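Local coordinates for protein transcriptional regulator fur family (Xanthomonas campestris pv. campestris, PDB 7DH8) that probably represses transcription of zinc-uptake genes as a zinc-sensing DNA-binding regulator of the Fur family, binding zinc at two sites in each subunit, at residues 60-65 and 82-87; 97-102 and 127-132; 26-31 and 40-45. All blocks are in the same frame, centred on the assembly; numbering follows the deposited sequence.

Contact 1 (60-65 and 82-87)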
loop_
_atom_site.group_PDB
_atom_site.type_symbol
_atom_site.label_atom_id
_atom_site.label_comp_id
_atom_site.label_asym_id
_atom_site.label_seq_id
_atom_site.Cartn_x
_atom_site.Cartn_y
_atom_site.Cartn_z
ATOM N N VAL A 60 2.993 -14.630 -1.818
ATOM C CA VAL A 60 4.304 -15.224 -2.059
ATOM C C VAL A 60 5.333 -14.107 -2.167
ATOM O O VAL A 60 5.102 -13.131 -2.886
ATOM C CB VAL A 60 4.267 -16.048 -3.354
ATOM C CG1 VAL A 60 5.664 -16.626 -3.689
ATOM C CG2 VAL A 60 3.225 -17.126 -3.232
ATOM N N LYS A 61 6.468 -14.255 -1.470
ATOM C CA LYS A 61 7.576 -13.333 -1.636
ATOM C C LYS A 61 8.313 -13.649 -2.925
ATOM O O LYS A 61 8.391 -14.810 -3.351
ATOM C CB LYS A 61 8.545 -13.435 -0.459
ATOM C CG LYS A 61 7.888 -12.966 0.838
ATOM C CD LYS A 61 8.169 -11.506 0.937
ATOM C CE LYS A 61 7.334 -10.802 1.921
ATOM N NZ LYS A 61 7.848 -9.418 1.962
ATOM N N ALA A 62 8.871 -12.610 -3.554
ATOM C CA ALA A 62 9.644 -12.847 -4.773
ATOM C C ALA A 62 10.744 -13.877 -4.561
ATOM O O ALA A 62 10.936 -14.747 -5.407
ATOM C CB ALA A 62 10.225 -11.538 -5.296
ATOM N N TYR A 63 11.525 -13.770 -3.470
ATOM C CA TYR A 63 12.590 -14.772 -3.282
ATOM C C TYR A 63 12.046 -16.177 -3.023
ATOM O O TYR A 63 12.736 -17.173 -3.266
ATOM C CB TYR A 63 13.531 -14.383 -2.150
ATOM C CG TYR A 63 12.888 -14.429 -0.786
ATOM C CD1 TYR A 63 12.727 -15.636 -0.109
ATOM C CD2 TYR A 63 12.441 -13.262 -0.174
ATOM C CE1 TYR A 63 12.139 -15.654 1.117
ATOM C CE2 TYR A 63 11.853 -13.290 1.067
ATOM C CZ TYR A 63 11.725 -14.483 1.698
ATOM O OH TYR A 63 11.162 -14.544 2.961
ATOM N N GLU A 64 10.835 -16.297 -2.503
ATOM C CA GLU A 64 10.270 -17.633 -2.394
ATOM C C GLU A 64 9.934 -18.177 -3.765
ATOM O O GLU A 64 10.069 -19.370 -4.026
ATOM C CB GLU A 64 8.995 -17.604 -1.532
ATOM C CG GLU A 64 9.279 -17.371 -0.094
ATOM C CD GLU A 64 7.988 -17.180 0.657
ATOM O OE1 GLU A 64 7.014 -16.694 0.018
ATOM O OE2 GLU A 64 7.958 -17.509 1.867
ATOM N N LEU A 65 9.422 -17.320 -4.638
ATOM C CA LEU A 65 9.060 -17.802 -5.962
ATOM C C LEU A 65 10.296 -18.304 -6.697
ATOM O O LEU A 65 10.251 -19.321 -7.390
ATOM C CB LEU A 65 8.375 -16.666 -6.738
ATOM C CG LEU A 65 8.159 -16.811 -8.233
ATOM C CD1 LEU A 65 7.119 -17.924 -8.481
ATOM C CD2 LEU A 65 7.686 -15.466 -8.809
ATOM N N THR A 82 14.868 -14.003 -15.761
ATOM C CA THR A 82 13.825 -14.594 -16.595
ATOM C C THR A 82 12.528 -14.735 -15.814
ATOM O O THR A 82 11.465 -14.306 -16.279
ATOM C CB THR A 82 14.282 -15.952 -17.133
ATOM O OG1 THR A 82 15.258 -15.740 -18.149
ATOM C CG2 THR A 82 13.132 -16.712 -17.719
ATOM N N VAL A 83 12.601 -15.296 -14.599
ATOM C CA VAL A 83 11.406 -15.359 -13.750
ATOM C C VAL A 83 10.922 -13.956 -13.386
ATOM O O VAL A 83 9.720 -13.714 -13.276
ATOM C CB VAL A 83 11.662 -16.227 -12.490
ATOM C CG1 VAL A 83 12.383 -17.533 -12.849
ATOM C CG2 VAL A 83 12.480 -15.480 -11.506
ATOM N N TYR A 84 11.829 -12.995 -13.220
ATOM C CA TYR A 84 11.332 -11.681 -12.811
ATOM C C TYR A 84 10.591 -10.975 -13.948
ATOM O O TYR A 84 9.654 -10.205 -13.700
ATOM C CB TYR A 84 12.479 -10.832 -12.274
ATOM C CG TYR A 84 12.921 -11.300 -10.893
ATOM C CD1 TYR A 84 12.018 -11.336 -9.832
ATOM C CD2 TYR A 84 14.223 -11.719 -10.655
ATOM C CE1 TYR A 84 12.403 -11.766 -8.571
ATOM C CE2 TYR A 84 14.621 -12.151 -9.395
ATOM C CZ TYR A 84 13.710 -12.170 -8.356
ATOM O OH TYR A 84 14.090 -12.605 -7.098
ATOM N N ARG A 85 10.971 -11.241 -15.194
ATOM C CA ARG A 85 10.222 -10.674 -16.305
ATOM C C ARG A 85 8.914 -11.417 -16.543
ATOM O O ARG A 85 7.919 -10.797 -16.954
ATOM C CB ARG A 85 11.080 -10.656 -17.560
ATOM C CG ARG A 85 11.953 -9.404 -17.594
ATOM C CD ARG A 85 12.671 -9.253 -18.919
ATOM N NE ARG A 85 13.516 -10.405 -19.201
ATOM C CZ ARG A 85 14.778 -10.514 -18.782
ATOM N NH1 ARG A 85 15.317 -9.534 -18.057
ATOM N NH2 ARG A 85 15.499 -11.592 -19.088
ATOM N N ALA A 86 8.877 -12.719 -16.255
ATOM C CA ALA A 86 7.605 -13.438 -16.287
ATOM C C ALA A 86 6.637 -12.878 -15.242
ATOM O O ALA A 86 5.449 -12.647 -15.531
ATOM C CB ALA A 86 7.838 -14.945 -16.089
ATOM N N LEU A 87 7.129 -12.620 -14.032
ATOM C CA LEU A 87 6.307 -11.950 -13.025
ATOM C C LEU A 87 5.806 -10.581 -13.496
ATOM O O LEU A 87 4.619 -10.266 -13.336
ATOM C CB LEU A 87 7.090 -11.816 -11.719
ATOM C CG LEU A 87 6.339 -11.298 -10.485
ATOM C CD1 LEU A 87 5.153 -12.175 -10.102
ATOM C CD2 LEU A 87 7.294 -11.245 -9.338
#

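Contact 2 (97-102 and 127-132). With ZN (zinc ion), chain B.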
loop_
_atom_site.group_PDB
_atom_site.type_symbol
_atom_site.label_atom_id
_atom_site.label_comp_id
_atom_site.label_asym_id
_atom_site.label_seq_id
_atom_site.Cartn_x
_atom_site.Cartn_y
_atom_site.Cartn_z
ATOM N N HIS A 97 -1.379 -9.907 -8.544
ATOM C CA HIS A 97 -1.392 -8.621 -7.891
ATOM C C HIS A 97 -0.214 -8.563 -6.950
ATOM O O HIS A 97 0.056 -9.532 -6.241
ATOM C CB HIS A 97 -2.685 -8.375 -7.084
ATOM C CG HIS A 97 -3.925 -8.357 -7.925
ATOM N ND1 HIS A 97 -4.316 -7.241 -8.634
ATOM C CD2 HIS A 97 -4.869 -9.300 -8.157
ATOM C CE1 HIS A 97 -5.435 -7.507 -9.289
ATOM N NE2 HIS A 97 -5.811 -8.740 -8.989
ATOM N N LYS A 98 0.450 -7.413 -6.913
ATOM C CA LYS A 98 1.428 -7.166 -5.882
ATOM C C LYS A 98 0.737 -6.436 -4.748
ATOM O O LYS A 98 0.141 -5.374 -4.965
ATOM C CB LYS A 98 2.603 -6.325 -6.387
ATOM C CG LYS A 98 3.748 -6.215 -5.286
ATOM C CD LYS A 98 4.842 -5.235 -5.770
ATOM C CE LYS A 98 5.763 -4.764 -4.617
ATOM N NZ LYS A 98 6.941 -3.967 -5.167
ATOM N N LEU A 99 0.787 -7.017 -3.557
ATOM C CA LEU A 99 0.252 -6.384 -2.344
ATOM C C LEU A 99 1.323 -5.476 -1.758
ATOM O O LEU A 99 2.330 -5.951 -1.240
ATOM C CB LEU A 99 -0.147 -7.449 -1.341
ATOM C CG LEU A 99 -1.244 -8.352 -1.943
ATOM C CD1 LEU A 99 -1.579 -9.487 -0.986
ATOM C CD2 LEU A 99 -2.518 -7.507 -2.351
ATOM N N GLU A 100 1.086 -4.167 -1.795
ATOM C CA GLU A 100 2.145 -3.249 -1.408
ATOM C C GLU A 100 2.443 -3.273 0.064
ATOM O O GLU A 100 3.588 -3.010 0.441
ATOM C CB GLU A 100 1.795 -1.820 -1.818
ATOM C CG GLU A 100 1.492 -1.724 -3.253
ATOM C CD GLU A 100 2.753 -1.611 -4.083
ATOM O OE1 GLU A 100 3.818 -1.420 -3.482
ATOM O OE2 GLU A 100 2.669 -1.714 -5.331
ATOM N N SER A 101 1.449 -3.543 0.928
ATOM C CA SER A 101 1.781 -3.435 2.347
ATOM C C SER A 101 2.510 -4.659 2.902
ATOM O O SER A 101 3.040 -4.583 4.025
ATOM C CB SER A 101 0.524 -3.166 3.195
ATOM O OG SER A 101 -0.368 -4.242 3.113
ATOM N N VAL A 102 2.542 -5.784 2.183
ATOM C CA VAL A 102 3.329 -6.935 2.634
ATOM C C VAL A 102 4.406 -7.329 1.639
ATOM O O VAL A 102 5.113 -8.304 1.880
ATOM C CB VAL A 102 2.454 -8.167 2.959
ATOM C CG1 VAL A 102 1.651 -7.936 4.229
ATOM C CG2 VAL A 102 1.574 -8.542 1.769
ATOM N N HIS A 127 -1.741 -13.660 7.637
ATOM C CA HIS A 127 -1.296 -13.077 6.367
ATOM C C HIS A 127 -2.145 -13.523 5.180
ATOM O O HIS A 127 -1.732 -13.296 4.041
ATOM C CB HIS A 127 0.193 -13.387 6.077
ATOM C CG HIS A 127 1.085 -13.177 7.276
ATOM N ND1 HIS A 127 1.804 -14.195 7.876
ATOM C CD2 HIS A 127 1.305 -12.071 8.032
ATOM C CE1 HIS A 127 2.438 -13.724 8.936
ATOM N NE2 HIS A 127 2.168 -12.430 9.040
ATOM N N SER A 128 -3.299 -14.160 5.397
ATOM C CA SER A 128 -4.178 -14.425 4.259
ATOM C C SER A 128 -4.593 -13.108 3.610
ATOM O O SER A 128 -4.682 -12.063 4.282
ATOM C CB SER A 128 -5.465 -15.157 4.669
ATOM O OG SER A 128 -6.202 -14.311 5.570
ATOM N N ALA A 129 -4.921 -13.188 2.304
ATOM C CA ALA A 129 -5.346 -12.014 1.553
ATOM C C ALA A 129 -6.563 -12.377 0.722
ATOM O O ALA A 129 -6.561 -13.360 -0.024
ATOM C CB ALA A 129 -4.248 -11.480 0.651
ATOM N N VAL A 130 -7.622 -11.610 0.881
ATOM C CA VAL A 130 -8.852 -11.883 0.141
ATOM C C VAL A 130 -9.072 -10.718 -0.807
ATOM O O VAL A 130 -9.101 -9.561 -0.370
ATOM C CB VAL A 130 -10.061 -12.056 1.066
ATOM C CG1 VAL A 130 -11.352 -12.263 0.196
ATOM C CG2 VAL A 130 -9.866 -13.255 1.995
ATOM N N GLU A 131 -9.335 -11.035 -2.076
ATOM C CA GLU A 131 -9.512 -10.047 -3.122
ATOM C C GLU A 131 -10.997 -9.795 -3.312
ATOM O O GLU A 131 -11.721 -10.721 -3.638
ATOM C CB GLU A 131 -8.935 -10.539 -4.445
ATOM C CG GLU A 131 -9.117 -9.462 -5.549
ATOM C CD GLU A 131 -8.502 -9.864 -6.889
ATOM O OE1 GLU A 131 -7.777 -10.883 -6.953
ATOM O OE2 GLU A 131 -8.720 -9.136 -7.898
ATOM N N LEU A 132 -11.430 -8.547 -3.172
ATOM C CA LEU A 132 -12.820 -8.189 -3.405
ATOM C C LEU A 132 -12.932 -7.479 -4.753
ATOM O O LEU A 132 -11.949 -7.280 -5.479
ATOM C CB LEU A 132 -13.336 -7.306 -2.254
ATOM C CG LEU A 132 -13.145 -7.851 -0.823
ATOM C CD1 LEU A 132 -13.877 -6.969 0.183
ATOM C CD2 LEU A 132 -13.672 -9.292 -0.733
HETATM ZN ZN ZN B . -7.612 -9.429 -9.572
#

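Contact 3 (26-31 and 40-45)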
loop_
_atom_site.group_PDB
_atom_site.type_symbol
_atom_site.label_atom_id
_atom_site.label_comp_id
_atom_site.label_asym_id
_atom_site.label_seq_id
_atom_site.Cartn_x
_atom_site.Cartn_y
_atom_site.Cartn_z
ATOM N N SER A 26 -6.402 -26.269 -13.320
ATOM C CA SER A 26 -7.313 -25.666 -14.328
ATOM C C SER A 26 -7.105 -24.154 -14.463
ATOM O O SER A 26 -7.083 -23.691 -15.580
ATOM C CB SER A 26 -8.754 -26.029 -14.036
ATOM O OG SER A 26 -8.877 -27.431 -13.840
ATOM N N PHE A 27 -6.913 -23.416 -13.366
ATOM C CA PHE A 27 -6.745 -21.940 -13.417
ATOM C C PHE A 27 -5.694 -21.498 -14.430
ATOM O O PHE A 27 -5.894 -20.488 -15.035
ATOM C CB PHE A 27 -6.286 -21.383 -12.085
ATOM C CG PHE A 27 -5.897 -19.932 -12.099
ATOM C CD1 PHE A 27 -6.849 -18.948 -12.156
ATOM C CD2 PHE A 27 -4.579 -19.548 -12.021
ATOM C CE1 PHE A 27 -6.493 -17.616 -12.143
ATOM C CE2 PHE A 27 -4.227 -18.213 -12.040
ATOM C CZ PHE A 27 -5.186 -17.249 -12.084
ATOM N N VAL A 28 -4.554 -22.167 -14.500
ATOM C CA VAL A 28 -3.567 -21.763 -15.525
ATOM C C VAL A 28 -4.261 -21.888 -16.876
ATOM O O VAL A 28 -4.326 -20.903 -17.585
ATOM C CB VAL A 28 -2.377 -22.713 -15.501
ATOM C CG1 VAL A 28 -1.333 -22.263 -16.495
ATOM C CG2 VAL A 28 -1.810 -22.877 -14.107
ATOM N N ARG A 29 -4.860 -23.060 -17.147
ATOM C CA ARG A 29 -5.575 -23.324 -18.433
ATOM C C ARG A 29 -6.586 -22.204 -18.672
ATOM O O ARG A 29 -6.658 -21.719 -19.749
ATOM C CB ARG A 29 -6.223 -24.710 -18.500
ATOM C CG ARG A 29 -5.386 -25.882 -18.004
ATOM C CD ARG A 29 -3.890 -25.733 -17.811
ATOM N NE ARG A 29 -3.042 -26.375 -18.805
ATOM C CZ ARG A 29 -2.397 -27.532 -18.659
ATOM N NH1 ARG A 29 -2.475 -28.229 -17.535
ATOM N NH2 ARG A 29 -1.660 -27.985 -19.645
ATOM N N ALA A 30 -7.354 -21.823 -17.674
ATOM C CA ALA A 30 -8.232 -20.657 -17.832
ATOM C C ALA A 30 -7.414 -19.414 -18.198
ATOM O O ALA A 30 -7.856 -18.676 -19.038
ATOM C CB ALA A 30 -8.966 -20.456 -16.552
ATOM N N VAL A 31 -6.262 -19.174 -17.585
ATOM C CA VAL A 31 -5.500 -17.934 -17.939
ATOM C C VAL A 31 -4.865 -18.112 -19.320
ATOM O O VAL A 31 -4.689 -17.110 -20.029
ATOM C CB VAL A 31 -4.418 -17.683 -16.880
ATOM C CG1 VAL A 31 -3.302 -16.769 -17.355
ATOM C CG2 VAL A 31 -4.996 -17.208 -15.562
ATOM N N LEU A 40 -1.307 -11.332 -26.217
ATOM C CA LEU A 40 -0.270 -12.125 -25.544
ATOM C C LEU A 40 -0.299 -13.644 -25.519
ATOM O O LEU A 40 -1.282 -14.258 -25.938
ATOM C CB LEU A 40 -0.312 -11.533 -24.142
ATOM C CG LEU A 40 -1.536 -10.686 -23.820
ATOM C CD1 LEU A 40 -2.083 -11.016 -22.456
ATOM C CD2 LEU A 40 -1.225 -9.208 -23.932
ATOM N N ARG A 41 0.833 -14.182 -25.093
ATOM C CA ARG A 41 1.030 -15.640 -24.918
ATOM C C ARG A 41 1.698 -16.115 -23.628
ATOM O O ARG A 41 2.655 -15.518 -23.198
ATOM C CB ARG A 41 1.912 -16.065 -26.087
ATOM C CG ARG A 41 1.130 -16.632 -27.265
ATOM C CD ARG A 41 1.444 -16.027 -28.630
ATOM N NE ARG A 41 2.795 -16.365 -29.024
ATOM C CZ ARG A 41 3.635 -15.521 -29.589
ATOM N NH1 ARG A 41 3.250 -14.287 -29.864
ATOM N NH2 ARG A 41 4.851 -15.928 -29.877
ATOM N N LEU A 42 1.208 -17.213 -23.089
ATOM C CA LEU A 42 1.712 -17.681 -21.802
ATOM C C LEU A 42 2.818 -18.716 -21.990
ATOM O O LEU A 42 2.542 -19.909 -22.140
ATOM C CB LEU A 42 0.544 -18.236 -20.991
ATOM C CG LEU A 42 0.680 -18.150 -19.460
ATOM C CD1 LEU A 42 0.404 -16.716 -18.887
ATOM C CD2 LEU A 42 -0.213 -19.180 -18.805
ATOM N N THR A 43 4.079 -18.245 -21.981
ATOM C CA THR A 43 5.234 -19.128 -22.069
ATOM C C THR A 43 5.228 -20.123 -20.908
ATOM O O THR A 43 4.631 -19.865 -19.861
ATOM C CB THR A 43 6.544 -18.327 -22.047
ATOM O OG1 THR A 43 6.792 -17.838 -20.723
ATOM C CG2 THR A 43 6.524 -17.150 -23.025
ATOM N N PRO A 44 5.890 -21.269 -21.073
ATOM C CA PRO A 44 6.037 -22.202 -19.938
ATOM C C PRO A 44 6.541 -21.539 -18.678
ATOM O O PRO A 44 6.092 -21.866 -17.569
ATOM C CB PRO A 44 7.039 -23.240 -20.457
ATOM C CG PRO A 44 7.472 -22.754 -21.824
ATOM C CD PRO A 44 6.398 -21.849 -22.322
ATOM N N ILE A 45 7.467 -20.594 -18.821
ATOM C CA ILE A 45 7.990 -19.902 -17.656
ATOM C C ILE A 45 6.904 -19.064 -16.985
ATOM O O ILE A 45 6.742 -19.106 -15.764
ATOM C CB ILE A 45 9.183 -19.009 -18.046
ATOM C CG1 ILE A 45 10.363 -19.866 -18.509
ATOM C CG2 ILE A 45 9.589 -18.123 -16.879
ATOM C CD1 ILE A 45 11.476 -19.075 -19.156
#

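Contact 1 (60-65 and 82-87)
Tyr84 turns CG beside its backbone N and anti to its carbonyl carbon (chi1 -74°), a torsion that carries the ring across the gap to helix 62-69 and presents its edge to Ala62. Leu87, by contrast, has CG opposite its backbone N (chi1 -172°), and this sends its methyls in toward Leu65. The two pairs join helices 62-69 and 80-92 of the winged-helix DNA-binding domain, the fold that Fur-family regulators use at their N-terminal end. In this fold the later helix is probably the recognition helix.

The first pair is an edge contact: Ala62 CB lies in the plane of the phenol ring, 3.9 Å from Tyr84 CE1, so the methyl abuts the rim and not a face. One face of the same ring is met off-centre by Val83 CG2 of its own helix. The second pair is deeper. Leu65 CD2 and Leu87 CD2 meet methyl to methyl at 4.3 Å, both residues buried, while Ala62 and Tyr84 remain partly exposed nearer the surface. No hydrogen bond crosses between the segments, and apolar packing alone joins them here. Phe105 of strand 104-107 touches both Ala62 and Leu87, and Val49 of helix 44-56 touches Leu65, so the wing and a third helix border the same core.

At the start of helix 62-69, Lys61 occupies the N-cap position, and the carboxylate of Glu64 folds back over it. The resulting bond is nearly straight at 164°, with Lys61 N 2.9 Å from Glu64 OE1, which it meets from above the carboxylate plane.

Contact 2 (97-102 and 127-132)
His97 brings NE2 of its imidazole up to the carboxylate of Glu131, and a zinc ion joins them in the four-ligand site that Cys108 and His116 complete. Its place between the winged-helix and dimerisation domains is consistent with the sensory site of Fur-family proteins. Strand 96-99 belongs to the wing hairpin and strand 129-131 to the mixed sheet beyond it, so the metal bonds span two parts of the fold.

Glu131 reaches the ion with an extended chain, CG anti to its backbone N (chi1 -179°), and binds through one oxygen: Glu131 OE2 is 2.0 Å from zinc, whereas Glu131 OE1 stays 3.0 Å from it. The ring and carboxylate planes stand 86° apart. His97 NE2 and Glu131 OE2 approach to 3.1 Å because they share the metal, not through a hydrogen bond. A weak hydrogen bond from His109 N reaches Glu131 OE1, a second-shell contact to the non-coordinating oxygen.

Two residues along each strand, the metal gives way to apolar packing, with Leu99 CD1 resting 3.7 Å from Ala129 CB. On the ring of His97, the metal bond is made by NE2, 2.0 Å from the zinc ion.

Contact 3 (26-31 and 40-45)
Leu42 carries its side of this contact alone, inserting its forked end against two valines one helical turn apart on helix 25-35. Its CG is held anti to the backbone N (chi1 -152°), and the fork divides its work. One branch, Leu42 CD2, meets Val28 CG1 at 4.0 Å; the other, Leu42 CD1, meets Val31 CG1 at 4.0 Å. The side chain crosses each valine at about a right angle. Leu42 CD2 also lies 4.2 Å from Val31 CG1, so this one valine methyl meets both branches of the leucine. Both valines are buried and use the same CG1 branch.

The looser side begins immediately beyond them. Ser26, Arg29 and Ala30 lie on the exposed surface of the helix, and on the facing segment Arg41 and Pro44 are exposed too. None of these adds to the packing, and no hydrogen bond joins the two segments. Thr43 makes no contact with the valines and instead N-caps helix 44-56: its OG1 accepts a hydrogen bond from Arg46 N.

The contact thus folds the N-terminal helix against the lead-in to the next helix of the DNA-binding domain. Leu50 of helix 44-56 touches Phe27 and Val31, and Arg51 touches Val28. Phe89 of helix 80-92 packs on Leu42, while the loop residues Phe95 and Pro111 border Val31, so the contact lies within the helical bundle, with its Val31 end against loops that flank strands 96-99 and 104-107.

From the N terminus, contact 3 comes first, closing the short connection between helix 25-35 and the start of helix 44-56. Contact 1 then closes the connection from helix 62-69 to helix 80-92, and contact 2 spans the longer excursion from the wing to strand 129-131. The three loops follow in series, none enclosing or crossing another. Neighbouring residues still couple them: Ile45 of contact 3 packs on Thr82 and Ala86 of contact 1, while Lys61 NZ probably hydrogen-bonds Val102 O of contact 2. Contacts 3 and 1 thus assemble the helical part of the DNA-binding domain, and contact 2 fastens its wing to the second sheet through zinc.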